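Long-range contact in arsenite methyltransferase (Chlamydomonas reinhardtii, PDB 5EVJ), which probably transfers methyl groups from S-adenosylmethionine to trivalent arsenic, giving mono-, di- and trimethylated products: residues Glu83-Leu88 and Phe163-Ser168. The protein carries 15 engineered substitutions. Sequence-based numbering, arbitrary orientation.
Sequences EGLRVL and FDLVIS
Leu-85 meets Asp-164 and Leu-165 where two neighbouring parallel strands, 86-90 and 163-169, begin to pair. They lie in the middle of the seven-stranded sheet, order 3-2-1-4-5-7-6, of the class I, Rossmann-like methyltransferase fold. Leu-85 CD1 touches Leu-165 CD2 at 3.8 Å, and Tyr-332 packs on both leucines. The backbone N of Arg-86 donates a hydrogen bond to Asp-164 OD2, which uses its anti lone pair, at 2.9 Å and nearly straight (171°). Asp-164 CG sits beside its own backbone N (chi1 -61°), which turns the carboxylate back to the other strand. The Arg-86 guanidinium lies almost parallel to this carboxylate, with OD2 over one face. The salt bridge from Arg-86 NH2 to Asp-164 OD1 is long, 3.7 Å; OD1 lies well out of the guanidinium plane, so only the charges act. Arg-86 O accepts two hydrogen bonds, from Asp-164 N and Leu-165 N, where the second strand turns a corner. Val-87 packs CG2 on Leu-165 CB and CG1 on Ile-167 CD1, on one face of the sheet. Leu-88 and Val-166 share the other face, under helix 178-188. Leu-88 N hydrogen-bonds to Leu-165 O at 2.9 Å. Leu-88 CB stands over the centre of the Phe-163 ring, 3.6 Å from the centroid, in a CH-pi contact. The ring also touches Val-188 of that helix. A serine in place of Phe-163 would probably leave Leu-88 without its aromatic cover and open a gap beside Val-188. Leu-88 O accepts a hydrogen bond from Ile-167 N at 2.7 Å, with a C=O...N angle of 174°.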
loop_
_atom_site.group_PDB
_atom_site.type_symbol
_atom_site.label_atom_id
_atom_site.label_comp_id
_atom_site.label_asym_id
_atom_site.label_seq_id
_atom_site.Cartn_x
_atom_site.Cartn_y
_atom_site.Cartn_z
ATOM N N GLU A 83 -12.120 -2.908 7.917
ATOM C CA GLU A 83 -12.756 -3.763 8.905
ATOM C C GLU A 83 -13.106 -5.134 8.312
ATOM O O GLU A 83 -13.699 -5.192 7.251
ATOM C CB GLU A 83 -14.020 -3.101 9.475
ATOM C CG GLU A 83 -14.839 -4.097 10.300
ATOM C CD GLU A 83 -15.361 -3.527 11.626
ATOM O OE1 GLU A 83 -16.595 -3.274 11.705
ATOM O OE2 GLU A 83 -14.541 -3.336 12.578
ATOM N N GLY A 84 -12.744 -6.222 9.008
ATOM C CA GLY A 84 -13.200 -7.534 8.602
ATOM C C GLY A 84 -12.456 -8.154 7.457
ATOM O O GLY A 84 -12.768 -9.299 7.076
ATOM N N LEU A 85 -11.435 -7.478 6.943
ATOM C CA LEU A 85 -10.679 -8.009 5.794
ATOM C C LEU A 85 -9.438 -8.868 6.150
ATOM O O LEU A 85 -8.969 -8.898 7.285
ATOM C CB LEU A 85 -10.242 -6.825 4.885
ATOM C CG LEU A 85 -11.434 -6.022 4.352
ATOM C CD1 LEU A 85 -11.008 -4.879 3.417
ATOM C CD2 LEU A 85 -12.604 -6.874 3.776
ATOM N N ARG A 86 -8.837 -9.473 5.136
ATOM C CA ARG A 86 -7.567 -10.219 5.342
ATOM C C ARG A 86 -6.402 -9.446 4.721
ATOM O O ARG A 86 -6.449 -9.095 3.522
ATOM C CB ARG A 86 -7.691 -11.606 4.743
ATOM C CG ARG A 86 -8.964 -12.349 5.264
ATOM C CD ARG A 86 -9.344 -13.571 4.420
ATOM N NE ARG A 86 -9.281 -13.195 2.991
ATOM C CZ ARG A 86 -10.124 -13.553 2.006
ATOM N NH1 ARG A 86 -11.177 -14.335 2.215
ATOM N NH2 ARG A 86 -9.914 -13.101 0.789
ATOM N N VAL A 87 -5.360 -9.228 5.526
ATOM C CA VAL A 87 -4.284 -8.413 5.187
ATOM C C VAL A 87 -3.004 -9.194 5.225
ATOM O O VAL A 87 -2.715 -9.861 6.200
ATOM C CB VAL A 87 -4.162 -7.299 6.247
ATOM C CG1 VAL A 87 -2.893 -6.461 6.028
ATOM C CG2 VAL A 87 -5.416 -6.419 6.225
ATOM N N LEU A 88 -2.175 -9.015 4.209
ATOM C CA LEU A 88 -0.825 -9.574 4.166
ATOM C C LEU A 88 0.182 -8.440 4.313
ATOM O O LEU A 88 0.149 -7.460 3.572
ATOM C CB LEU A 88 -0.628 -10.304 2.835
ATOM C CG LEU A 88 0.762 -10.911 2.588
ATOM C CD1 LEU A 88 1.096 -11.985 3.666
ATOM C CD2 LEU A 88 0.764 -11.510 1.199
ATOM N N PHE A 163 -6.044 -12.807 -0.071
ATOM C CA PHE A 163 -5.894 -11.587 0.725
ATOM C C PHE A 163 -6.636 -10.420 0.089
ATOM O O PHE A 163 -6.686 -10.283 -1.161
ATOM C CB PHE A 163 -4.426 -11.219 0.887
ATOM C CG PHE A 163 -3.693 -12.141 1.814
ATOM C CD1 PHE A 163 -3.809 -11.998 3.181
ATOM C CD2 PHE A 163 -2.897 -13.170 1.314
ATOM C CE1 PHE A 163 -3.147 -12.834 4.058
ATOM C CE2 PHE A 163 -2.261 -14.031 2.189
ATOM C CZ PHE A 163 -2.367 -13.834 3.576
ATOM N N ASP A 164 -7.189 -9.569 0.926
ATOM C CA ASP A 164 -7.836 -8.381 0.402
ATOM C C ASP A 164 -6.873 -7.221 0.220
ATOM O O ASP A 164 -7.080 -6.459 -0.696
ATOM C CB ASP A 164 -8.943 -7.963 1.336
ATOM C CG ASP A 164 -10.003 -9.073 1.467
ATOM O OD1 ASP A 164 -10.632 -9.444 0.438
ATOM O OD2 ASP A 164 -10.177 -9.534 2.609
ATOM N N LEU A 165 -5.837 -7.118 1.086
ATOM C CA LEU A 165 -4.885 -6.044 1.074
ATOM C C LEU A 165 -3.563 -6.696 1.180
ATOM O O LEU A 165 -3.388 -7.673 1.988
ATOM C CB LEU A 165 -4.976 -5.117 2.326
ATOM C CG LEU A 165 -5.995 -3.982 2.315
ATOM C CD1 LEU A 165 -5.729 -3.001 1.180
ATOM C CD2 LEU A 165 -7.447 -4.514 2.154
ATOM N N VAL A 166 -2.588 -6.116 0.457
ATOM C CA VAL A 166 -1.192 -6.455 0.671
ATOM C C VAL A 166 -0.546 -5.164 1.025
ATOM O O VAL A 166 -0.731 -4.187 0.318
ATOM C CB VAL A 166 -0.534 -7.146 -0.574
ATOM C CG1 VAL A 166 0.941 -7.305 -0.364
ATOM C CG2 VAL A 166 -1.116 -8.545 -0.781
ATOM N N ILE A 167 0.204 -5.130 2.131
ATOM C CA ILE A 167 0.865 -3.912 2.612
ATOM C C ILE A 167 2.355 -4.166 2.874
ATOM O O ILE A 167 2.783 -5.331 3.090
ATOM C CB ILE A 167 0.210 -3.248 3.876
ATOM C CG1 ILE A 167 0.674 -3.950 5.160
ATOM C CG2 ILE A 167 -1.318 -3.046 3.706
ATOM C CD1 ILE A 167 -0.100 -3.538 6.430
ATOM N N SER A 168 3.128 -3.063 2.863
ATOM C CA SER A 168 4.567 -3.139 2.936
ATOM C C SER A 168 5.110 -1.807 3.339
ATOM O O SER A 168 4.536 -0.776 3.035
ATOM C CB SER A 168 5.170 -3.488 1.579
ATOM O OG SER A 168 6.469 -4.027 1.752
#